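Alr2269 protein (Nostoc sp., PDB 3MC9) is an Omp85-family outer-membrane protein whose periplasmic POTRA domains probably take part in polypeptide transport and beta-barrel biogenesis. Local coordinates at residues V134-Q146 against A162-L176. Residues are numbered along the deposited sequence; the frame is centred on the assembly and turned at random.
Sequences VQPNPVLSKVEIQ and ADEIFRAQYGKILNL
Backbone hydrogen bonds pair P138 and L140 with G171, K172 and L174, joining the linker after strand 127-136 to the loop that leaves helix 161-166. L140 is bonded through both backbone atoms: its N donates to K172 O and its O accepts from G171 N, each at 2.8 Å. L174 N donates to P138 O at 3.0 Å. They flank a single beta bridge between V139 and I173; G171, at positive phi, belongs to the type II turn from Q169 to K172.

Two side chains add polar contacts. N137 ND2 reaches L174 O at 2.8 Å, a bent bond (144° at the hydrogen) whose donor stands above the carbonyl plane. Y170 OH does double duty: it accepts a nearly straight bond from V143 N at 3.2 Å and donates to D163 OD1, on that oxygen's anti lone pair, at 2.6 Å. The ring is held between backbones, with S141 O and K142 CA over one face and R167 CA over the centre of the other.

The apolar contacts centre on V143 and L140. V143 sets CG1 anti to its backbone N (chi1 178°), which lays this methyl over one face of F166, 4.1 Å from the ring centroid, in a CH-pi contact; I165 CG2 occupies the opposite face. L140 sends CD2 to Q169 CB and Y170 CD1, and CD1 to L174 CD1. Helix 176-192 continues this core, L179 touching both V143 and F166.

The linker from the first POTRA domain is thus bonded to the second through main-chain atoms along P138 to L140, with N137 adding a side-chain bond. Further along, the shared Y170 hydroxyl ties the start of strand 142-146 to helix 161-166, and the carboxylate of D163 probably polarises that hydroxyl and strengthens it as an acceptor.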
ATOM      1  N   VAL A 134      -7.972   9.119  -2.075  1.00 38.63           N
ATOM      2  CA  VAL A 134      -7.282   7.848  -2.074  1.00 38.97           C
ATOM      3  C   VAL A 134      -7.490   7.157  -3.417  1.00 40.62           C
ATOM      4  O   VAL A 134      -8.527   7.325  -4.055  1.00 41.61           O
ATOM      5  CB  VAL A 134      -7.772   6.956  -0.925  1.00 38.61           C
ATOM      6  CG1 VAL A 134      -7.647   7.688   0.421  1.00 37.82           C
ATOM      7  CG2 VAL A 134      -9.209   6.500  -1.152  1.00 38.81           C
ATOM      8  N   GLN A 135      -6.487   6.399  -3.839  1.00 41.03           N
ATOM      9  CA  GLN A 135      -6.532   5.653  -5.089  1.00 42.18           C
ATOM     10  C   GLN A 135      -6.407   4.195  -4.725  1.00 41.89           C
ATOM     11  O   GLN A 135      -5.329   3.745  -4.340  1.00 41.85           O
ATOM     12  CB  GLN A 135      -5.393   6.079  -6.016  1.00 42.75           C
ATOM     13  CG  GLN A 135      -5.405   5.425  -7.405  1.00 45.36           C
ATOM     14  CD  GLN A 135      -6.784   5.380  -8.066  1.00 48.29           C
ATOM     15  OE1 GLN A 135      -7.310   4.302  -8.320  1.00 52.36           O
ATOM     16  NE2 GLN A 135      -7.360   6.542  -8.358  1.00 48.73           N
ATOM     17  N   PRO A 136      -7.524   3.451  -4.789  1.00 42.20           N
ATOM     18  CA  PRO A 136      -7.447   2.032  -4.475  1.00 42.09           C
ATOM     19  C   PRO A 136      -6.442   1.303  -5.363  1.00 42.29           C
ATOM     20  O   PRO A 136      -6.266   1.655  -6.530  1.00 42.55           O
ATOM     21  CB  PRO A 136      -8.871   1.525  -4.747  1.00 43.16           C
ATOM     22  CG  PRO A 136      -9.734   2.728  -4.691  1.00 43.64           C
ATOM     23  CD  PRO A 136      -8.895   3.885  -5.103  1.00 42.62           C
ATOM     24  N   ASN A 137      -5.781   0.298  -4.798  1.00 41.85           N
ATOM     25  CA  ASN A 137      -4.891  -0.567  -5.583  1.00 42.13           C
ATOM     26  C   ASN A 137      -5.701  -1.267  -6.670  1.00 43.55           C
ATOM     27  O   ASN A 137      -6.899  -1.502  -6.490  1.00 44.18           O
ATOM     28  CB  ASN A 137      -4.258  -1.639  -4.699  1.00 41.66           C
ATOM     29  CG  ASN A 137      -3.082  -1.128  -3.877  1.00 39.88           C
ATOM     30  OD1 ASN A 137      -2.297  -0.295  -4.328  1.00 40.46           O
ATOM     31  ND2 ASN A 137      -2.947  -1.655  -2.675  1.00 36.58           N
ATOM     32  N   PRO A 138      -5.058  -1.620  -7.789  1.00 45.23           N
ATOM     33  CA  PRO A 138      -5.771  -2.417  -8.772  1.00 45.82           C
ATOM     34  C   PRO A 138      -5.910  -3.858  -8.301  1.00 44.70           C
ATOM     35  O   PRO A 138      -5.274  -4.249  -7.317  1.00 43.56           O
ATOM     36  CB  PRO A 138      -4.848  -2.365  -9.985  1.00 46.28           C
ATOM     37  CG  PRO A 138      -3.489  -2.320  -9.387  1.00 45.22           C
ATOM     38  CD  PRO A 138      -3.625  -1.524  -8.107  1.00 45.04           C
ATOM     39  N   VAL A 139      -6.737  -4.632  -8.993  1.00 45.26           N
ATOM     40  CA  VAL A 139      -6.868  -6.068  -8.724  1.00 44.89           C
ATOM     41  C   VAL A 139      -5.538  -6.725  -9.083  1.00 44.13           C
ATOM     42  O   VAL A 139      -4.983  -6.452 -10.139  1.00 43.86           O
ATOM     43  CB  VAL A 139      -8.002  -6.693  -9.563  1.00 46.47           C
ATOM     44  CG1 VAL A 139      -8.139  -8.183  -9.273  1.00 47.01           C
ATOM     45  CG2 VAL A 139      -9.328  -5.969  -9.296  1.00 46.97           C
ATOM     46  N   LEU A 140      -5.001  -7.549  -8.185  1.00 43.85           N
ATOM     47  CA  LEU A 140      -3.722  -8.236  -8.453  1.00 43.30           C
ATOM     48  C   LEU A 140      -3.914  -9.307  -9.524  1.00 44.84           C
ATOM     49  O   LEU A 140      -4.648 -10.285  -9.316  1.00 45.64           O
ATOM     50  CB  LEU A 140      -3.152  -8.855  -7.174  1.00 41.93           C
ATOM     51  CG  LEU A 140      -1.809  -9.581  -7.291  1.00 40.45           C
ATOM     52  CD1 LEU A 140      -0.675  -8.605  -7.642  1.00 38.09           C
ATOM     53  CD2 LEU A 140      -1.501 -10.323  -6.014  1.00 36.88           C
ATOM     54  N   SER A 141      -3.269  -9.123 -10.674  1.00 45.54           N
ATOM     55  CA  SER A 141      -3.317 -10.132 -11.727  1.00 46.94           C
ATOM     56  C   SER A 141      -2.140 -11.090 -11.595  1.00 46.91           C
ATOM     57  O   SER A 141      -2.309 -12.307 -11.743  1.00 47.87           O
ATOM     58  CB  SER A 141      -3.346  -9.500 -13.122  1.00 48.36           C
ATOM     59  OG  SER A 141      -2.224  -8.667 -13.338  1.00 47.51           O
ATOM     60  N   LYS A 142      -0.950 -10.555 -11.316  1.00 45.79           N
ATOM     61  CA  LYS A 142       0.203 -11.411 -11.080  1.00 44.92           C
ATOM     62  C   LYS A 142       1.413 -10.762 -10.396  1.00 42.74           C
ATOM     63  O   LYS A 142       1.540  -9.539 -10.347  1.00 41.78           O
ATOM     64  CB  LYS A 142       0.609 -12.089 -12.391  1.00 47.49           C
ATOM     65  CG  LYS A 142       1.745 -11.479 -13.151  1.00 49.41           C
ATOM     66  CD  LYS A 142       2.650 -12.574 -13.674  1.00 52.66           C
ATOM     67  CE  LYS A 142       2.403 -12.919 -15.114  1.00 55.92           C
ATOM     68  NZ  LYS A 142       3.475 -13.863 -15.554  1.00 58.36           N
ATOM     69  N   VAL A 143       2.267 -11.619  -9.832  1.00 41.06           N
ATOM     70  CA  VAL A 143       3.551 -11.217  -9.270  1.00 39.65           C
ATOM     71  C   VAL A 143       4.690 -11.860 -10.073  1.00 40.71           C
ATOM     72  O   VAL A 143       4.701 -13.071 -10.292  1.00 41.26           O
ATOM     73  CB  VAL A 143       3.679 -11.584  -7.756  1.00 38.34           C
ATOM     74  CG1 VAL A 143       5.044 -11.201  -7.221  1.00 35.23           C
ATOM     75  CG2 VAL A 143       2.594 -10.894  -6.945  1.00 36.13           C
ATOM     76  N   GLU A 144       5.620 -11.025 -10.522  1.00 41.03           N
ATOM     77  CA  GLU A 144       6.826 -11.451 -11.228  1.00 42.19           C
ATOM     78  C   GLU A 144       8.061 -11.128 -10.398  1.00 40.71           C
ATOM     79  O   GLU A 144       8.131 -10.057  -9.806  1.00 40.06           O
ATOM     80  CB  GLU A 144       6.992 -10.635 -12.502  1.00 44.15           C
ATOM     81  CG  GLU A 144       6.122 -11.003 -13.646  1.00 48.78           C
ATOM     82  CD  GLU A 144       6.377 -10.101 -14.842  1.00 52.95           C
ATOM     83  OE1 GLU A 144       7.336  -9.294 -14.786  1.00 56.51           O
ATOM     84  OE2 GLU A 144       5.628 -10.199 -15.832  1.00 56.12           O
ATOM     85  N   ILE A 145       9.049 -12.017 -10.416  1.00 40.40           N
ATOM     86  CA  ILE A 145      10.362 -11.734  -9.855  1.00 39.71           C
ATOM     87  C   ILE A 145      11.307 -11.294 -10.960  1.00 41.71           C
ATOM     88  O   ILE A 145      11.390 -11.929 -12.005  1.00 43.08           O
ATOM     89  CB  ILE A 145      10.976 -12.970  -9.196  1.00 39.78           C
ATOM     90  CG1 ILE A 145      10.171 -13.377  -7.960  1.00 38.17           C
ATOM     91  CG2 ILE A 145      12.465 -12.724  -8.830  1.00 38.08           C
ATOM     92  CD1 ILE A 145      10.530 -14.771  -7.460  1.00 39.56           C
ATOM     93  N   GLN A 146      12.024 -10.206 -10.720  1.00 41.91           N
ATOM     94  CA  GLN A 146      13.034  -9.715 -11.633  1.00 43.97           C
ATOM     95  C   GLN A 146      14.371  -9.769 -10.898  1.00 44.19           C
ATOM     96  O   GLN A 146      14.627  -8.988  -9.977  1.00 43.02           O
ATOM     97  CB  GLN A 146      12.664  -8.293 -12.032  1.00 44.90           C
ATOM     98  CG  GLN A 146      13.669  -7.539 -12.874  1.00 48.49           C
ATOM     99  CD  GLN A 146      13.281  -6.068 -13.003  1.00 51.63           C
ATOM    100  OE1 GLN A 146      13.485  -5.262 -12.083  1.00 51.92           O
ATOM    101  NE2 GLN A 146      12.683  -5.724 -14.132  1.00 53.96           N
ATOM    102  N   ALA A 162       6.850 -17.605  -7.921  1.00 38.97           N
ATOM    103  CA  ALA A 162       6.030 -16.411  -7.638  1.00 38.16           C
ATOM    104  C   ALA A 162       4.526 -16.772  -7.620  1.00 38.69           C
ATOM    105  O   ALA A 162       3.814 -16.437  -6.679  1.00 37.70           O
ATOM    106  CB  ALA A 162       6.316 -15.300  -8.648  1.00 38.04           C
ATOM    107  N   ASP A 163       4.059 -17.477  -8.647  1.00 40.27           N
ATOM    108  CA  ASP A 163       2.658 -17.945  -8.695  1.00 41.80           C
ATOM    109  C   ASP A 163       2.293 -18.848  -7.520  1.00 41.75           C
ATOM    110  O   ASP A 163       1.254 -18.672  -6.925  1.00 40.99           O
ATOM    111  CB  ASP A 163       2.353 -18.678 -10.015  1.00 44.03           C
ATOM    112  CG  ASP A 163       2.437 -17.758 -11.234  1.00 46.15           C
ATOM    113  OD1 ASP A 163       2.179 -16.531 -11.107  1.00 43.07           O
ATOM    114  OD2 ASP A 163       2.754 -18.275 -12.331  1.00 50.53           O
ATOM    115  N   GLU A 164       3.159 -19.790  -7.161  1.00 42.68           N
ATOM    116  CA  GLU A 164       2.857 -20.710  -6.049  1.00 44.22           C
ATOM    117  C   GLU A 164       2.609 -19.943  -4.752  1.00 42.53           C
ATOM    118  O   GLU A 164       1.706 -20.265  -3.996  1.00 43.23           O
ATOM    119  CB  GLU A 164       3.971 -21.757  -5.820  1.00 45.37           C
ATOM    120  CG  GLU A 164       4.599 -22.307  -7.089  1.00 49.73           C
ATOM    121  CD  GLU A 164       5.500 -23.538  -6.876  1.00 55.45           C
ATOM    122  OE1 GLU A 164       6.060 -23.717  -5.762  1.00 57.42           O
ATOM    123  OE2 GLU A 164       5.663 -24.312  -7.848  1.00 57.76           O
ATOM    124  N   ILE A 165       3.404 -18.911  -4.505  1.00 40.93           N
ATOM    125  CA  ILE A 165       3.281 -18.153  -3.257  1.00 40.22           C
ATOM    126  C   ILE A 165       2.139 -17.147  -3.287  1.00 40.02           C
ATOM    127  O   ILE A 165       1.435 -17.003  -2.321  1.00 40.29           O
ATOM    128  CB  ILE A 165       4.590 -17.404  -2.910  1.00 39.04           C
ATOM    129  CG1 ILE A 165       5.740 -18.407  -2.739  1.00 38.87           C
ATOM    130  CG2 ILE A 165       4.418 -16.586  -1.633  1.00 37.13           C
ATOM    131  CD1 ILE A 165       7.087 -17.769  -2.758  1.00 36.50           C
ATOM    132  N   PHE A 166       1.971 -16.454  -4.404  1.00 40.22           N
ATOM    133  CA  PHE A 166       1.078 -15.301  -4.478  1.00 40.64           C
ATOM    134  C   PHE A 166      -0.290 -15.613  -5.136  1.00 43.23           C
ATOM    135  O   PHE A 166      -1.221 -14.813  -5.047  1.00 43.54           O
ATOM    136  CB  PHE A 166       1.803 -14.159  -5.213  1.00 39.43           C
ATOM    137  CG  PHE A 166       2.973 -13.592  -4.444  1.00 37.52           C
ATOM    138  CD1 PHE A 166       2.757 -12.707  -3.382  1.00 36.61           C
ATOM    139  CD2 PHE A 166       4.284 -13.931  -4.765  1.00 36.70           C
ATOM    140  CE1 PHE A 166       3.834 -12.181  -2.652  1.00 35.37           C
ATOM    141  CE2 PHE A 166       5.382 -13.404  -4.033  1.00 34.98           C
ATOM    142  CZ  PHE A 166       5.147 -12.532  -2.977  1.00 35.15           C
ATOM    143  N   ARG A 167      -0.399 -16.783  -5.763  1.00 45.60           N
ATOM    144  CA  ARG A 167      -1.599 -17.223  -6.500  1.00 48.68           C
ATOM    145  C   ARG A 167      -2.912 -16.882  -5.796  1.00 49.00           C
ATOM    146  O   ARG A 167      -3.829 -16.332  -6.398  1.00 49.88           O
ATOM    147  CB  ARG A 167      -1.556 -18.746  -6.707  1.00 50.69           C
ATOM    148  CG  ARG A 167      -2.236 -19.219  -7.942  1.00 55.81           C
ATOM    149  CD  ARG A 167      -2.265 -20.742  -8.003  1.00 61.50           C
ATOM    150  NE  ARG A 167      -0.999 -21.314  -8.480  1.00 64.34           N
ATOM    151  CZ  ARG A 167      -0.270 -22.234  -7.844  1.00 66.80           C
ATOM    152  NH1 ARG A 167      -0.647 -22.732  -6.667  1.00 68.41           N
ATOM    153  NH2 ARG A 167       0.855 -22.667  -8.397  1.00 68.14           N
ATOM    154  N   ALA A 168      -2.971 -17.225  -4.517  1.00 48.83           N
ATOM    155  CA  ALA A 168      -4.150 -17.055  -3.689  1.00 49.71           C
ATOM    156  C   ALA A 168      -4.651 -15.608  -3.629  1.00 48.61           C
ATOM    157  O   ALA A 168      -5.822 -15.377  -3.371  1.00 49.68           O
ATOM    158  CB  ALA A 168      -3.853 -17.575  -2.269  1.00 50.10           C
ATOM    159  N   GLN A 169      -3.761 -14.640  -3.844  1.00 46.53           N
ATOM    160  CA  GLN A 169      -4.136 -13.225  -3.821  1.00 45.49           C
ATOM    161  C   GLN A 169      -4.586 -12.721  -5.204  1.00 45.44           C
ATOM    162  O   GLN A 169      -5.071 -11.609  -5.326  1.00 44.80           O
ATOM    163  CB  GLN A 169      -2.970 -12.371  -3.285  1.00 43.90           C
ATOM    164  CG  GLN A 169      -2.395 -12.830  -1.926  1.00 42.89           C
ATOM    165  CD  GLN A 169      -1.164 -12.025  -1.485  1.00 40.78           C
ATOM    166  OE1 GLN A 169      -1.020 -10.839  -1.817  1.00 39.51           O
ATOM    167  NE2 GLN A 169      -0.264 -12.677  -0.738  1.00 35.57           N
ATOM    168  N   TYR A 170      -4.416 -13.544  -6.238  1.00 46.25           N
ATOM    169  CA  TYR A 170      -4.783 -13.177  -7.613  1.00 47.27           C
ATOM    170  C   TYR A 170      -6.296 -13.012  -7.749  1.00 48.37           C
ATOM    171  O   TYR A 170      -7.057 -13.759  -7.148  1.00 49.12           O
ATOM    172  CB  TYR A 170      -4.318 -14.242  -8.616  1.00 48.22           C
ATOM    173  CG  TYR A 170      -2.812 -14.338  -8.846  1.00 48.24           C
ATOM    174  CD1 TYR A 170      -1.893 -13.686  -8.013  1.00 46.53           C
ATOM    175  CD2 TYR A 170      -2.307 -15.118  -9.886  1.00 49.38           C
ATOM    176  CE1 TYR A 170      -0.527 -13.782  -8.238  1.00 46.43           C
ATOM    177  CE2 TYR A 170      -0.936 -15.229 -10.107  1.00 49.50           C
ATOM    178  CZ  TYR A 170      -0.055 -14.558  -9.283  1.00 47.42           C
ATOM    179  OH  TYR A 170       1.300 -14.659  -9.500  1.00 47.86           O
ATOM    180  N   GLY A 171      -6.719 -12.029  -8.537  1.00 48.77           N
ATOM    181  CA  GLY A 171      -8.148 -11.807  -8.818  1.00 50.44           C
ATOM    182  C   GLY A 171      -8.871 -10.999  -7.748  1.00 50.36           C
ATOM    183  O   GLY A 171     -10.086 -10.838  -7.797  1.00 51.83           O
ATOM    184  N   LYS A 172      -8.115 -10.491  -6.778  1.00 49.23           N
ATOM    185  CA  LYS A 172      -8.643  -9.618  -5.735  1.00 48.92           C
ATOM    186  C   LYS A 172      -7.801  -8.363  -5.666  1.00 46.84           C
ATOM    187  O   LYS A 172      -6.647  -8.346  -6.111  1.00 45.56           O
ATOM    188  CB  LYS A 172      -8.582 -10.309  -4.379  1.00 49.60           C
ATOM    189  CG  LYS A 172      -9.778 -11.204  -4.071  1.00 52.82           C
ATOM    190  CD  LYS A 172      -9.628 -11.847  -2.695  1.00 54.92           C
ATOM    191  CE  LYS A 172      -8.428 -12.792  -2.630  1.00 54.07           C
ATOM    192  NZ  LYS A 172      -8.156 -13.206  -1.237  1.00 55.03           N
ATOM    193  N   ILE A 173      -8.379  -7.316  -5.082  1.00 45.85           N
ATOM    194  CA  ILE A 173      -7.673  -6.051  -4.936  1.00 43.93           C
ATOM    195  C   ILE A 173      -6.343  -6.328  -4.228  1.00 41.83           C
ATOM    196  O   ILE A 173      -6.277  -7.123  -3.296  1.00 41.13           O
ATOM    197  CB  ILE A 173      -8.527  -4.961  -4.209  1.00 45.22           C
ATOM    198  CG1 ILE A 173      -7.745  -3.644  -4.115  1.00 44.85           C
ATOM    199  CG2 ILE A 173      -9.008  -5.427  -2.825  1.00 44.29           C
ATOM    200  CD1 ILE A 173      -8.468  -2.551  -3.351  1.00 46.71           C
ATOM    201  N   LEU A 174      -5.289  -5.701  -4.728  1.00 40.12           N
ATOM    202  CA  LEU A 174      -3.953  -5.855  -4.187  1.00 38.77           C
ATOM    203  C   LEU A 174      -3.918  -5.266  -2.795  1.00 38.88           C
ATOM    204  O   LEU A 174      -4.265  -4.107  -2.608  1.00 39.08           O
ATOM    205  CB  LEU A 174      -2.911  -5.155  -5.078  1.00 37.77           C
ATOM    206  CG  LEU A 174      -1.476  -5.046  -4.533  1.00 37.97           C
ATOM    207  CD1 LEU A 174      -0.849  -6.426  -4.295  1.00 36.21           C
ATOM    208  CD2 LEU A 174      -0.584  -4.200  -5.450  1.00 38.01           C
ATOM    209  N   ASN A 175      -3.510  -6.077  -1.824  1.00 38.59           N
ATOM    210  CA  ASN A 175      -3.197  -5.571  -0.497  1.00 39.24           C
ATOM    211  C   ASN A 175      -1.732  -5.766  -0.154  1.00 38.19           C
ATOM    212  O   ASN A 175      -1.238  -6.894  -0.117  1.00 37.09           O
ATOM    213  CB  ASN A 175      -4.057  -6.227   0.564  1.00 40.35           C
ATOM    214  CG  ASN A 175      -3.872  -5.585   1.931  1.00 41.93           C
ATOM    215  OD1 ASN A 175      -2.873  -5.813   2.590  1.00 39.66           O
ATOM    216  ND2 ASN A 175      -4.853  -4.784   2.358  1.00 43.45           N
ATOM    217  N   LEU A 176      -1.065  -4.659   0.156  1.00 38.14           N
ATOM    218  CA  LEU A 176       0.381  -4.640   0.334  1.00 37.63           C
ATOM    219  C   LEU A 176       0.855  -5.340   1.605  1.00 38.33           C
ATOM    220  O   LEU A 176       2.000  -5.781   1.675  1.00 37.04           O
ATOM    221  CB  LEU A 176       0.889  -3.206   0.292  1.00 37.72           C
ATOM    222  CG  LEU A 176       0.587  -2.545  -1.058  1.00 37.93           C
ATOM    223  CD1 LEU A 176       0.671  -1.036  -0.943  1.00 38.38           C
ATOM    224  CD2 LEU A 176       1.521  -3.074  -2.165  1.00 35.86           C
TER